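Phospholipase C-beta (PLC-beta) (Sepia officinalis, PDB 3QR0) is a multidomain enzyme of the phospholipase C-beta family, combining PH, EF-hand-like, TIM-barrel and C2 regions, with a calcium ion bound in the barrel. Local coordinates at residues A[256-261]-A[743-748]; A[338-343]-A[365-370]; A[578-583]-A[599-604]; A[652-657]-A[765-770]. All coordinates share one frame; numbering follows the deposited sequence.

Contact 1: residues A[256-261]-A[743-748]; sequences DMQRHP and PGYRHV
Gln258 and Gly744 bring the two backbones together, with Gln258 CA 4.3 Å from Gly744 CA, where the chain leaving helix 247-257 meets the corner ahead of strand 746-751. Gly744 has no side chain, which leaves room for Gln258 OE1 to lie 3.2 Å from Gly744 CA. The Gln258 amide pairs with both polar backbone atoms of Tyr745. Tyr745 N donates to Gln258 OE1 at 2.9 Å, in the carbonyl plane and on a lone pair. Gln258 NE2 donates to Tyr745 O at 3.0 Å, nearly straight at 167°. Asn311 also bonds to both Gln258 NE2 and Tyr745 O.

Met257 sets CG anti to its backbone N (chi1 -175°) and reaches out to the Tyr745 ring. The result is an oblique Met-aromatic contact, with Met257 SD 3.5 Å from Tyr745 CE1. The Tyr745 hydroxyl is bonded to Glu237. A bend at chi2 (-72°) turns Arg746 back within its own segment, where NE and NH2 both grip Pro743 O. Gln258 O sits at the guanidinium edge, in plane, 2.8 Å from Arg746 NH2. Pro743 packs its ring on the Arg259-His260 peptide, with Pro743 CG 3.4 Å from His260 N.

The Gln258 amide thus joins the EF-hand-like region to the C2 region by directional bonds. The guanidinium braces the 743-746 turn from within.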
loop_
_atom_site.group_PDB
_atom_site.type_symbol
_atom_site.label_atom_id
_atom_site.label_comp_id
_atom_site.label_asym_id
_atom_site.label_seq_id
_atom_site.Cartn_x
_atom_site.Cartn_y
_atom_site.Cartn_z
ATOM N N ASP A 256 -22.874 -15.439 -12.136
ATOM C CA ASP A 256 -23.704 -15.553 -10.922
ATOM C C ASP A 256 -22.868 -15.531 -9.651
ATOM O O ASP A 256 -23.100 -14.702 -8.776
ATOM C CB ASP A 256 -24.561 -16.833 -10.937
ATOM C CG ASP A 256 -25.608 -16.840 -12.051
ATOM O OD1 ASP A 256 -26.103 -15.752 -12.414
ATOM O OD2 ASP A 256 -25.950 -17.938 -12.550
ATOM N N MET A 257 -21.897 -16.432 -9.544
ATOM C CA MET A 257 -21.115 -16.573 -8.313
ATOM C C MET A 257 -19.911 -15.631 -8.239
ATOM O O MET A 257 -19.622 -15.075 -7.180
ATOM C CB MET A 257 -20.636 -18.015 -8.142
ATOM C CG MET A 257 -19.926 -18.255 -6.813
ATOM S SD MET A 257 -19.390 -19.949 -6.582
ATOM C CE MET A 257 -20.952 -20.824 -6.516
ATOM N N GLN A 258 -19.202 -15.466 -9.353
ATOM C CA GLN A 258 -17.989 -14.654 -9.378
ATOM C C GLN A 258 -18.261 -13.160 -9.580
ATOM O O GLN A 258 -17.328 -12.362 -9.592
ATOM C CB GLN A 258 -17.041 -15.144 -10.474
ATOM C CG GLN A 258 -16.646 -16.609 -10.343
ATOM C CD GLN A 258 -15.880 -16.891 -9.068
ATOM O OE1 GLN A 258 -16.423 -17.458 -8.122
ATOM N NE2 GLN A 258 -14.612 -16.496 -9.037
ATOM N N ARG A 259 -19.531 -12.795 -9.728
ATOM C CA ARG A 259 -19.927 -11.435 -10.072
ATOM C C ARG A 259 -20.856 -10.876 -9.007
ATOM O O ARG A 259 -21.799 -11.550 -8.594
ATOM C CB ARG A 259 -20.656 -11.438 -11.420
ATOM C CG ARG A 259 -21.110 -10.065 -11.886
ATOM C CD ARG A 259 -22.044 -10.140 -13.067
ATOM N NE ARG A 259 -22.503 -8.804 -13.449
ATOM C CZ ARG A 259 -21.943 -8.026 -14.376
ATOM N NH1 ARG A 259 -20.883 -8.429 -15.073
ATOM N NH2 ARG A 259 -22.463 -6.829 -14.619
ATOM N N HIS A 260 -20.601 -9.638 -8.580
ATOM C CA HIS A 260 -21.487 -8.956 -7.641
ATOM C C HIS A 260 -22.850 -8.779 -8.309
ATOM O O HIS A 260 -22.931 -8.204 -9.395
ATOM C CB HIS A 260 -20.916 -7.590 -7.241
ATOM C CG HIS A 260 -21.529 -7.022 -5.998
ATOM N ND1 HIS A 260 -22.849 -6.639 -5.927
ATOM C CD2 HIS A 260 -20.997 -6.767 -4.778
ATOM C CE1 HIS A 260 -23.109 -6.178 -4.716
ATOM N NE2 HIS A 260 -22.002 -6.247 -3.999
ATOM N N PRO A 261 -23.927 -9.275 -7.672
ATOM C CA PRO A 261 -25.248 -9.246 -8.316
ATOM C C PRO A 261 -25.753 -7.858 -8.726
ATOM O O PRO A 261 -26.602 -7.764 -9.612
ATOM C CB PRO A 261 -26.180 -9.887 -7.276
ATOM C CG PRO A 261 -25.423 -9.915 -6.003
ATOM C CD PRO A 261 -23.972 -9.861 -6.321
ATOM N N PRO A 743 -16.846 -11.006 -5.624
ATOM C CA PRO A 743 -17.222 -12.186 -4.852
ATOM C C PRO A 743 -16.770 -13.503 -5.490
ATOM O O PRO A 743 -16.088 -13.505 -6.519
ATOM C CB PRO A 743 -18.747 -12.100 -4.833
ATOM C CG PRO A 743 -19.080 -11.485 -6.141
ATOM C CD PRO A 743 -17.970 -10.516 -6.446
ATOM N N GLY A 744 -17.143 -14.608 -4.855
ATOM C CA GLY A 744 -16.911 -15.943 -5.388
ATOM C C GLY A 744 -15.656 -16.593 -4.852
ATOM O O GLY A 744 -15.114 -16.172 -3.828
ATOM N N TYR A 745 -15.194 -17.624 -5.555
ATOM C CA TYR A 745 -13.951 -18.296 -5.210
ATOM C C TYR A 745 -12.771 -17.458 -5.675
ATOM O O TYR A 745 -12.637 -17.161 -6.866
ATOM C CB TYR A 745 -13.888 -19.691 -5.830
ATOM C CG TYR A 745 -14.854 -20.672 -5.210
ATOM C CD1 TYR A 745 -15.948 -21.152 -5.928
ATOM C CD2 TYR A 745 -14.680 -21.117 -3.899
ATOM C CE1 TYR A 745 -16.839 -22.051 -5.358
ATOM C CE2 TYR A 745 -15.571 -22.018 -3.321
ATOM C CZ TYR A 745 -16.646 -22.476 -4.057
ATOM O OH TYR A 745 -17.523 -23.365 -3.505
ATOM N N ARG A 746 -11.926 -17.063 -4.729
ATOM C CA ARG A 746 -10.797 -16.191 -5.031
ATOM C C ARG A 746 -9.535 -16.664 -4.343
ATOM O O ARG A 746 -9.568 -17.036 -3.172
ATOM C CB ARG A 746 -11.095 -14.759 -4.566
ATOM C CG ARG A 746 -12.287 -14.106 -5.226
ATOM C CD ARG A 746 -12.040 -13.737 -6.688
ATOM N NE ARG A 746 -13.292 -13.342 -7.326
ATOM C CZ ARG A 746 -13.418 -12.879 -8.564
ATOM N NH1 ARG A 746 -12.356 -12.719 -9.343
ATOM N NH2 ARG A 746 -14.624 -12.565 -9.022
ATOM N N HIS A 747 -8.421 -16.655 -5.072
ATOM C CA HIS A 747 -7.113 -16.664 -4.433
ATOM C C HIS A 747 -6.791 -15.245 -4.005
ATOM O O HIS A 747 -7.072 -14.284 -4.723
ATOM C CB HIS A 747 -6.027 -17.204 -5.360
ATOM C CG HIS A 747 -6.143 -18.671 -5.616
ATOM N ND1 HIS A 747 -6.942 -19.187 -6.612
ATOM C CD2 HIS A 747 -5.581 -19.732 -4.992
ATOM C CE1 HIS A 747 -6.861 -20.505 -6.597
ATOM N NE2 HIS A 747 -6.041 -20.862 -5.627
ATOM N N VAL A 748 -6.192 -15.126 -2.827
ATOM C CA VAL A 748 -5.900 -13.841 -2.217
ATOM C C VAL A 748 -4.407 -13.791 -1.893
ATOM O O VAL A 748 -4.004 -14.169 -0.793
ATOM C CB VAL A 748 -6.733 -13.658 -0.923
ATOM C CG1 VAL A 748 -6.545 -12.257 -0.350
ATOM C CG2 VAL A 748 -8.205 -13.931 -1.192
#

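Contact 2: residues A[338-343]-A[365-370]; sequences HNTYLT and RCLELD. With CA (calcium ion), chain B.
Asn339, Glu368 and Asp370 meet at the calcium site of the TIM-barrel X region, where the loop 338-343 crosses strand 366-372. The metal bonds come first. Calcium takes Asn339 OD1 at 2.3 Å and Glu368 OE2 at 2.4 Å. Asp370 binds through both OD1 and OD2. Glu417 and two waters complete the shell.

Hydrogen bonds position these ligands. Asn339 N donates to Glu368 OE1 at 2.8 Å, from above the carboxylate plane. That oxygen also has a salt bridge to Arg570. The Glu368 chain runs extended (chi1 -174°) and carries the carboxylate to the metal. OE2 binds calcium, leaving OE1 for the protein partners. Thr340 OG1 accepts from Glu368 N, almost straight at 170°, and is bonded to Ser337 as well. Tyr341 OH donates to Asp370 OD2 over a short 2.5 Å.

The waters tie the loop to the metal. One accepts from Asn339 ND2 at 3.2 Å; that nitrogen also bonds to Gln346. His338 ND1 bonds to Asn599, while His338 NE2 lies 2.8 Å from the other water.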
loop_
_atom_site.group_PDB
_atom_site.type_symbol
_atom_site.label_atom_id
_atom_site.label_comp_id
_atom_site.label_asym_id
_atom_site.label_seq_id
_atom_site.Cartn_x
_atom_site.Cartn_y
_atom_site.Cartn_z
ATOM N N HIS A 338 2.126 11.688 9.928
ATOM C CA HIS A 338 2.386 12.505 11.127
ATOM C C HIS A 338 3.865 12.443 11.552
ATOM O O HIS A 338 4.485 11.379 11.460
ATOM C CB HIS A 338 1.522 12.010 12.298
ATOM C CG HIS A 338 1.865 12.645 13.614
ATOM N ND1 HIS A 338 2.435 11.946 14.655
ATOM C CD2 HIS A 338 1.724 13.918 14.050
ATOM C CE1 HIS A 338 2.629 12.762 15.677
ATOM N NE2 HIS A 338 2.207 13.965 15.335
ATOM N N ASN A 339 4.392 13.565 12.071
ATOM C CA ASN A 339 5.817 13.706 12.480
ATOM C C ASN A 339 6.694 12.812 11.613
ATOM O O ASN A 339 7.354 11.881 12.091
ATOM C CB ASN A 339 6.035 13.410 13.982
ATOM C CG ASN A 339 5.635 14.577 14.903
ATOM O OD1 ASN A 339 5.304 15.677 14.450
ATOM N ND2 ASN A 339 5.680 14.330 16.212
ATOM N N THR A 340 6.668 13.124 10.326
ATOM C CA THR A 340 7.218 12.286 9.267
ATOM C C THR A 340 8.707 12.008 9.448
ATOM O O THR A 340 9.195 10.930 9.096
ATOM C CB THR A 340 6.996 12.977 7.905
ATOM O OG1 THR A 340 5.626 13.388 7.802
ATOM C CG2 THR A 340 7.353 12.048 6.741
ATOM N N TYR A 341 9.412 12.994 9.999
ATOM C CA TYR A 341 10.848 12.908 10.275
ATOM C C TYR A 341 11.262 11.780 11.234
ATOM O O TYR A 341 12.413 11.352 11.207
ATOM C CB TYR A 341 11.381 14.264 10.797
ATOM C CG TYR A 341 10.680 14.765 12.043
ATOM C CD1 TYR A 341 11.187 14.479 13.308
ATOM C CD2 TYR A 341 9.513 15.522 11.957
ATOM C CE1 TYR A 341 10.550 14.924 14.454
ATOM C CE2 TYR A 341 8.866 15.963 13.093
ATOM C CZ TYR A 341 9.392 15.665 14.344
ATOM O OH TYR A 341 8.759 16.098 15.480
ATOM N N LEU A 342 10.339 11.299 12.068
ATOM C CA LEU A 342 10.659 10.270 13.064
ATOM C C LEU A 342 10.590 8.855 12.488
ATOM O O LEU A 342 9.615 8.486 11.826
ATOM C CB LEU A 342 9.722 10.386 14.273
ATOM C CG LEU A 342 9.854 11.682 15.074
ATOM C CD1 LEU A 342 8.787 11.763 16.161
ATOM C CD2 LEU A 342 11.257 11.831 15.672
ATOM N N THR A 343 11.626 8.061 12.747
ATOM C CA THR A 343 11.666 6.686 12.258
ATOM C C THR A 343 11.369 5.653 13.342
ATOM O O THR A 343 11.334 4.459 13.051
ATOM C CB THR A 343 13.012 6.365 11.602
ATOM O OG1 THR A 343 14.064 6.512 12.564
ATOM C CG2 THR A 343 13.242 7.298 10.411
ATOM N N ARG A 365 0.761 11.915 0.473
ATOM C CA ARG A 365 0.719 13.277 -0.091
ATOM C C ARG A 365 0.894 14.394 0.940
ATOM O O ARG A 365 1.197 15.528 0.571
ATOM C CB ARG A 365 -0.599 13.513 -0.843
ATOM C CG ARG A 365 -0.856 12.564 -2.019
ATOM C CD ARG A 365 0.085 12.822 -3.200
ATOM N NE ARG A 365 1.328 12.084 -3.042
ATOM C CZ ARG A 365 2.453 12.298 -3.716
ATOM N NH1 ARG A 365 2.543 13.244 -4.645
ATOM N NH2 ARG A 365 3.506 11.540 -3.448
ATOM N N CYS A 366 0.683 14.099 2.215
ATOM C CA CYS A 366 0.723 15.130 3.244
ATOM C C CYS A 366 1.740 14.745 4.307
ATOM O O CYS A 366 1.646 13.670 4.907
ATOM C CB CYS A 366 -0.656 15.341 3.866
ATOM S SG CYS A 366 -0.725 16.683 5.114
ATOM N N LEU A 367 2.706 15.631 4.518
ATOM C CA LEU A 367 3.847 15.375 5.385
ATOM C C LEU A 367 3.919 16.438 6.458
ATOM O O LEU A 367 3.331 17.518 6.314
ATOM C CB LEU A 367 5.147 15.422 4.581
ATOM C CG LEU A 367 5.173 14.749 3.214
ATOM C CD1 LEU A 367 6.487 15.079 2.509
ATOM C CD2 LEU A 367 4.981 13.249 3.332
ATOM N N GLU A 368 4.659 16.145 7.521
ATOM C CA GLU A 368 4.854 17.099 8.595
ATOM C C GLU A 368 6.333 17.416 8.804
ATOM O O GLU A 368 7.181 16.521 8.788
ATOM C CB GLU A 368 4.247 16.566 9.883
ATOM C CG GLU A 368 4.265 17.565 11.035
ATOM C CD GLU A 368 3.427 17.113 12.206
ATOM O OE1 GLU A 368 2.900 15.983 12.152
ATOM O OE2 GLU A 368 3.301 17.875 13.189
ATOM N N LEU A 369 6.618 18.699 8.993
ATOM C CA LEU A 369 7.959 19.193 9.260
ATOM C C LEU A 369 7.885 20.060 10.515
ATOM O O LEU A 369 7.255 21.124 10.501
ATOM C CB LEU A 369 8.485 20.019 8.076
ATOM C CG LEU A 369 8.762 19.342 6.719
ATOM C CD1 LEU A 369 7.488 18.868 6.012
ATOM C CD2 LEU A 369 9.527 20.292 5.799
ATOM N N ASP A 370 8.502 19.583 11.598
ATOM C CA ASP A 370 8.593 20.329 12.856
ATOM C C ASP A 370 9.887 21.123 12.839
ATOM O O ASP A 370 10.970 20.558 13.040
ATOM C CB ASP A 370 8.613 19.382 14.065
ATOM C CG ASP A 370 7.271 18.738 14.347
ATOM O OD1 ASP A 370 6.324 18.866 13.541
ATOM O OD2 ASP A 370 7.158 18.064 15.392
HETATM CA CA CA B . 4.661 17.755 15.126
HETATM O O HOH W 1 2.675 16.665 16.022
HETATM O O HOH W 2 4.905 17.184 17.505
#

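Contact 3: residues A[578-583]-A[599-604]; sequences VDSSNY and NFQCFD
Asn582 and Asn599 form the tight centre of this contact, with Asp604 closing it. Asn599 N donates to Asn582 OD1 at 2.7 Å. Asn582 ND2 donates to Asn599 O at 3.2 Å and to Asp604 OD1 at 3.1 Å, both nearly straight and both in the amide plane, which fixes its rotation. Asp604 OD2 takes Asn582 N on its syn lone pair at 2.9 Å, so the carboxylate holds backbone and side chain alike.

The segments are loops of the TIM-barrel Y region. Asn599 to Cys602 is a type I turn, and Asn599 O accepts from Asn582 ND2 and Cys602 N on opposite faces of its plane. Asp604 is the N-cap of helix 605-613. Its chi1 of 58° brings the carboxylate back toward the helix start, where OD1 makes a weak bond to Met607 N.

The bonding is weaker around Ser580 and Ser581, although Ser580 O lies 3.0 Å from Cys602 CB. Asn599 ND2 bonds weakly to Ser580 O at 3.2 Å and Ser581 O at 3.4 Å, with His338 holding Asn599 OD1. Ser580 OG and Gln601 NE2 both turn to Gly344 O. On the wetter side, a water donates to Asn582 O and, weakly, to Asp604 OD2.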
loop_
_atom_site.group_PDB
_atom_site.type_symbol
_atom_site.label_atom_id
_atom_site.label_comp_id
_atom_site.label_asym_id
_atom_site.label_seq_id
_atom_site.Cartn_x
_atom_site.Cartn_y
_atom_site.Cartn_z
ATOM N N VAL A 578 3.472 7.859 22.827
ATOM C CA VAL A 578 4.914 8.069 22.736
ATOM C C VAL A 578 5.634 6.970 21.941
ATOM O O VAL A 578 6.721 7.206 21.405
ATOM C CB VAL A 578 5.556 8.223 24.141
ATOM C CG1 VAL A 578 5.019 9.465 24.839
ATOM C CG2 VAL A 578 5.333 6.974 25.005
ATOM N N ASP A 579 5.015 5.790 21.839
ATOM C CA ASP A 579 5.576 4.672 21.065
ATOM C C ASP A 579 5.223 4.719 19.571
ATOM O O ASP A 579 5.524 3.777 18.823
ATOM C CB ASP A 579 5.149 3.324 21.668
ATOM C CG ASP A 579 3.630 3.102 21.648
ATOM O OD1 ASP A 579 2.846 4.053 21.400
ATOM O OD2 ASP A 579 3.224 1.946 21.908
ATOM N N SER A 580 4.580 5.813 19.155
ATOM C CA SER A 580 4.227 6.069 17.758
ATOM C C SER A 580 3.109 5.160 17.250
ATOM O O SER A 580 2.952 4.968 16.041
ATOM C CB SER A 580 5.465 6.017 16.850
ATOM O OG SER A 580 6.495 6.853 17.364
ATOM N N SER A 581 2.309 4.642 18.180
ATOM C CA SER A 581 1.127 3.870 17.841
ATOM C C SER A 581 0.115 4.789 17.158
ATOM O O SER A 581 0.187 6.011 17.287
ATOM C CB SER A 581 0.516 3.246 19.100
ATOM O OG SER A 581 0.069 4.254 19.989
ATOM N N ASN A 582 -0.817 4.192 16.426
ATOM C CA ASN A 582 -1.796 4.933 15.640
ATOM C C ASN A 582 -3.235 4.637 16.035
ATOM O O ASN A 582 -3.541 3.537 16.487
ATOM C CB ASN A 582 -1.650 4.550 14.169
ATOM C CG ASN A 582 -0.383 5.082 13.550
ATOM O OD1 ASN A 582 -0.134 6.284 13.577
ATOM N ND2 ASN A 582 0.426 4.189 12.976
ATOM N N TYR A 583 -4.113 5.615 15.831
ATOM C CA TYR A 583 -5.553 5.353 15.765
ATOM C C TYR A 583 -5.915 4.717 14.423
ATOM O O TYR A 583 -5.186 4.857 13.440
ATOM C CB TYR A 583 -6.374 6.631 15.953
ATOM C CG TYR A 583 -5.867 7.838 15.195
ATOM C CD1 TYR A 583 -5.355 8.934 15.876
ATOM C CD2 TYR A 583 -5.902 7.892 13.800
ATOM C CE1 TYR A 583 -4.885 10.048 15.194
ATOM C CE2 TYR A 583 -5.422 9.007 13.112
ATOM C CZ TYR A 583 -4.918 10.078 13.822
ATOM O OH TYR A 583 -4.445 11.193 13.164
ATOM N N ASN A 599 1.461 7.681 11.900
ATOM C CA ASN A 599 2.881 7.419 12.041
ATOM C C ASN A 599 3.284 6.274 11.116
ATOM O O ASN A 599 3.010 5.113 11.410
ATOM C CB ASN A 599 3.211 7.094 13.496
ATOM C CG ASN A 599 2.977 8.274 14.415
ATOM O OD1 ASN A 599 3.443 9.380 14.151
ATOM N ND2 ASN A 599 2.254 8.046 15.498
ATOM N N PHE A 600 3.950 6.613 10.013
ATOM C CA PHE A 600 4.303 5.639 8.974
ATOM C C PHE A 600 5.328 4.603 9.420
ATOM O O PHE A 600 5.437 3.546 8.798
ATOM C CB PHE A 600 4.779 6.345 7.692
ATOM C CG PHE A 600 3.670 6.644 6.725
ATOM C CD1 PHE A 600 2.563 7.372 7.127
ATOM C CD2 PHE A 600 3.722 6.183 5.420
ATOM C CE1 PHE A 600 1.532 7.637 6.247
ATOM C CE2 PHE A 600 2.697 6.453 4.531
ATOM C CZ PHE A 600 1.600 7.170 4.942
ATOM N N GLN A 601 6.060 4.896 10.495
ATOM C CA GLN A 601 7.077 3.981 11.011
ATOM C C GLN A 601 6.501 2.876 11.892
ATOM O O GLN A 601 7.210 1.935 12.236
ATOM C CB GLN A 601 8.150 4.746 11.801
ATOM C CG GLN A 601 7.702 5.292 13.157
ATOM C CD GLN A 601 7.100 6.683 13.088
ATOM O OE1 GLN A 601 6.391 7.038 12.132
ATOM N NE2 GLN A 601 7.375 7.483 14.108
ATOM N N CYS A 602 5.234 3.001 12.279
ATOM C CA CYS A 602 4.596 2.009 13.137
ATOM C C CYS A 602 3.642 1.166 12.310
ATOM O O CYS A 602 2.569 1.627 11.939
ATOM C CB CYS A 602 3.847 2.687 14.277
ATOM S SG CYS A 602 3.059 1.543 15.440
ATOM N N PHE A 603 4.037 -0.078 12.043
ATOM C CA PHE A 603 3.267 -0.979 11.185
ATOM C C PHE A 603 2.179 -1.725 11.948
ATOM O O PHE A 603 2.080 -2.950 11.888
ATOM C CB PHE A 603 4.205 -1.946 10.470
ATOM C CG PHE A 603 5.087 -1.271 9.450
ATOM C CD1 PHE A 603 4.539 -0.761 8.280
ATOM C CD2 PHE A 603 6.446 -1.113 9.675
ATOM C CE1 PHE A 603 5.336 -0.125 7.338
ATOM C CE2 PHE A 603 7.253 -0.473 8.739
ATOM C CZ PHE A 603 6.696 0.018 7.571
ATOM N N ASP A 604 1.354 -0.964 12.656
ATOM C CA ASP A 604 0.218 -1.522 13.366
ATOM C C ASP A 604 -0.987 -1.614 12.418
ATOM O O ASP A 604 -0.877 -1.292 11.232
ATOM C CB ASP A 604 -0.092 -0.707 14.629
ATOM C CG ASP A 604 -0.391 0.771 14.353
ATOM O OD1 ASP A 604 -0.330 1.234 13.185
ATOM O OD2 ASP A 604 -0.686 1.477 15.342
HETATM O O HOH W 3 -3.533 0.844 15.006
#

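Contact 4: residues A[652-657]-A[765-770]; sequences IEIKII and AHIVAK
Glu653 faces Val768, and Lys655 faces His766, in two antiparallel hydrogen-bonded pairs. Glu653 N to Val768 O and Val768 N to Glu653 O are both 2.9 Å. Lys655 N to His766 O is the straightest bond at 174°. The non-hydrogen-bonded pair Ile654-Ile767 separates these rungs, and two more, Ile652-Ala769 and Ile656-Ala765, flank them. At one end Ile652 CA makes a CA-H...O contact with Val768 O at 3.3 Å.

Ile652, Ile654 and Ile656 lie on one face with Ala765, Ile767 and Ala769. Ile652 CD1 touches Ala769 CB at 3.7 Å. Ile654 CD1 lies 3.9 Å from Ile767 CG2. On the other face Glu653 and Val768 run side by side, with Glu653 CB 3.7 Å from Val768 CB. The Lys655 chain leaves opposite its backbone N (chi1 -176°), extends away from the partner strand, and bonds through NZ to Glu703 O.

Further out, the isoleucine face packs on Val671, Val673 and Met675 of strand 669-676, and touches Phe706 and Phe708 of the flanking strand 706-711. On the opposite face, the His766 ring meets Tyr745 edge-to-face. Strand 746-751 flanks 761-771. Two antiparallel sheets closing on an apolar core are the beta sandwich of a C2 domain.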
loop_
_atom_site.group_PDB
_atom_site.type_symbol
_atom_site.label_atom_id
_atom_site.label_comp_id
_atom_site.label_asym_id
_atom_site.label_seq_id
_atom_site.Cartn_x
_atom_site.Cartn_y
_atom_site.Cartn_z
ATOM N N ILE A 652 -21.731 -9.343 3.723
ATOM C CA ILE A 652 -20.468 -9.928 3.314
ATOM C C ILE A 652 -20.290 -11.241 4.064
ATOM O O ILE A 652 -20.485 -11.298 5.280
ATOM C CB ILE A 652 -19.266 -9.011 3.653
ATOM C CG1 ILE A 652 -19.339 -7.689 2.882
ATOM C CG2 ILE A 652 -17.956 -9.738 3.372
ATOM C CD1 ILE A 652 -19.002 -7.793 1.399
ATOM N N GLU A 653 -19.938 -12.296 3.335
ATOM C CA GLU A 653 -19.607 -13.580 3.945
ATOM C C GLU A 653 -18.248 -14.015 3.430
ATOM O O GLU A 653 -17.974 -13.929 2.229
ATOM C CB GLU A 653 -20.676 -14.635 3.642
ATOM C CG GLU A 653 -22.099 -14.151 3.920
ATOM C CD GLU A 653 -23.163 -15.229 3.769
ATOM O OE1 GLU A 653 -22.829 -16.369 3.377
ATOM O OE2 GLU A 653 -24.347 -14.924 4.043
ATOM N N ILE A 654 -17.382 -14.441 4.341
ATOM C CA ILE A 654 -16.033 -14.844 3.972
ATOM C C ILE A 654 -15.783 -16.233 4.539
ATOM O O ILE A 654 -15.763 -16.417 5.757
ATOM C CB ILE A 654 -14.962 -13.870 4.521
ATOM C CG1 ILE A 654 -15.268 -12.421 4.127
ATOM C CG2 ILE A 654 -13.569 -14.282 4.040
ATOM C CD1 ILE A 654 -15.143 -12.127 2.654
ATOM N N LYS A 655 -15.626 -17.208 3.649
ATOM C CA LYS A 655 -15.250 -18.559 4.035
ATOM C C LYS A 655 -13.772 -18.760 3.722
ATOM O O LYS A 655 -13.373 -18.703 2.560
ATOM C CB LYS A 655 -16.096 -19.580 3.274
ATOM C CG LYS A 655 -15.838 -21.023 3.673
ATOM C CD LYS A 655 -16.594 -21.994 2.781
ATOM C CE LYS A 655 -16.271 -23.438 3.139
ATOM N NZ LYS A 655 -16.531 -23.738 4.581
ATOM N N ILE A 656 -12.965 -18.982 4.759
ATOM C CA ILE A 656 -11.544 -19.277 4.594
ATOM C C ILE A 656 -11.383 -20.773 4.347
ATOM O O ILE A 656 -11.679 -21.590 5.223
ATOM C CB ILE A 656 -10.719 -18.858 5.839
ATOM C CG1 ILE A 656 -10.893 -17.363 6.133
ATOM C CG2 ILE A 656 -9.227 -19.188 5.649
ATOM C CD1 ILE A 656 -10.430 -16.439 5.009
ATOM N N ILE A 657 -10.916 -21.130 3.154
ATOM C CA ILE A 657 -10.862 -22.529 2.731
ATOM C C ILE A 657 -9.472 -23.118 2.939
ATOM O O ILE A 657 -9.318 -24.139 3.615
ATOM C CB ILE A 657 -11.288 -22.674 1.252
ATOM C CG1 ILE A 657 -12.751 -22.243 1.082
ATOM C CG2 ILE A 657 -11.134 -24.107 0.777
ATOM C CD1 ILE A 657 -13.166 -22.070 -0.361
ATOM N N ALA A 765 -10.281 -18.473 -0.676
ATOM C CA ALA A 765 -11.514 -18.191 0.061
ATOM C C ALA A 765 -12.724 -18.125 -0.870
ATOM O O ALA A 765 -12.576 -17.952 -2.085
ATOM C CB ALA A 765 -11.371 -16.870 0.816
ATOM N N HIS A 766 -13.916 -18.264 -0.295
ATOM C CA HIS A 766 -15.152 -17.947 -1.003
ATOM C C HIS A 766 -15.766 -16.694 -0.387
ATOM O O HIS A 766 -15.869 -16.574 0.840
ATOM C CB HIS A 766 -16.160 -19.091 -0.956
ATOM C CG HIS A 766 -17.376 -18.847 -1.798
ATOM N ND1 HIS A 766 -18.496 -18.199 -1.322
ATOM C CD2 HIS A 766 -17.640 -19.150 -3.092
ATOM C CE1 HIS A 766 -19.401 -18.124 -2.282
ATOM N NE2 HIS A 766 -18.905 -18.691 -3.368
ATOM N N ILE A 767 -16.183 -15.776 -1.250
ATOM C CA ILE A 767 -16.687 -14.477 -0.829
ATOM C C ILE A 767 -18.109 -14.291 -1.335
ATOM O O ILE A 767 -18.372 -14.428 -2.528
ATOM C CB ILE A 767 -15.811 -13.341 -1.384
ATOM C CG1 ILE A 767 -14.372 -13.496 -0.894
ATOM C CG2 ILE A 767 -16.393 -11.967 -0.992
ATOM C CD1 ILE A 767 -13.407 -12.495 -1.499
ATOM N N VAL A 768 -19.031 -14.016 -0.420
ATOM C CA VAL A 768 -20.358 -13.550 -0.799
ATOM C C VAL A 768 -20.387 -12.048 -0.565
ATOM O O VAL A 768 -19.989 -11.577 0.501
ATOM C CB VAL A 768 -21.457 -14.224 0.022
ATOM C CG1 VAL A 768 -22.786 -13.510 -0.175
ATOM C CG2 VAL A 768 -21.574 -15.699 -0.356
ATOM N N ALA A 769 -20.825 -11.304 -1.577
ATOM C CA ALA A 769 -21.035 -9.863 -1.461
ATOM C C ALA A 769 -22.287 -9.507 -2.234
ATOM O O ALA A 769 -22.363 -9.713 -3.443
ATOM C CB ALA A 769 -19.841 -9.086 -1.996
ATOM N N LYS A 770 -23.273 -8.981 -1.524
ATOM C CA LYS A 770 -24.563 -8.679 -2.112
ATOM C C LYS A 770 -25.279 -7.641 -1.276
ATOM O O LYS A 770 -24.853 -7.316 -0.163
ATOM C CB LYS A 770 -25.419 -9.946 -2.200
ATOM C CG LYS A 770 -25.644 -10.636 -0.863
ATOM C CD LYS A 770 -26.525 -11.865 -1.022
ATOM C CE LYS A 770 -26.688 -12.601 0.295
ATOM N NZ LYS A 770 -27.260 -13.960 0.079
#

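Contacts 1, 2 and 4 are buried; contact 3 is partly buried. Contacts 1 and 4 share one sheet. Gly744 and Arg746 bond to Ile767 and Ala765, so the edge strand that meets the EF-hand-like region in contact 1 lies beside the ladder of contact 4. Contact 4 is backbone pairing with an apolar face turned inward, while contact 1 uses a single glutamine amide and a Met-aromatic contact between regions. Contacts 2 and 3 lie in the X and Y halves of the barrel and touch through His338 and Asn599. Contact 2 gathers carboxylates and an asparagine on calcium; contact 3 is metal-free, built on two asparagines and an aspartate. Centres of contacts 1 and 2 are about 40 Å apart.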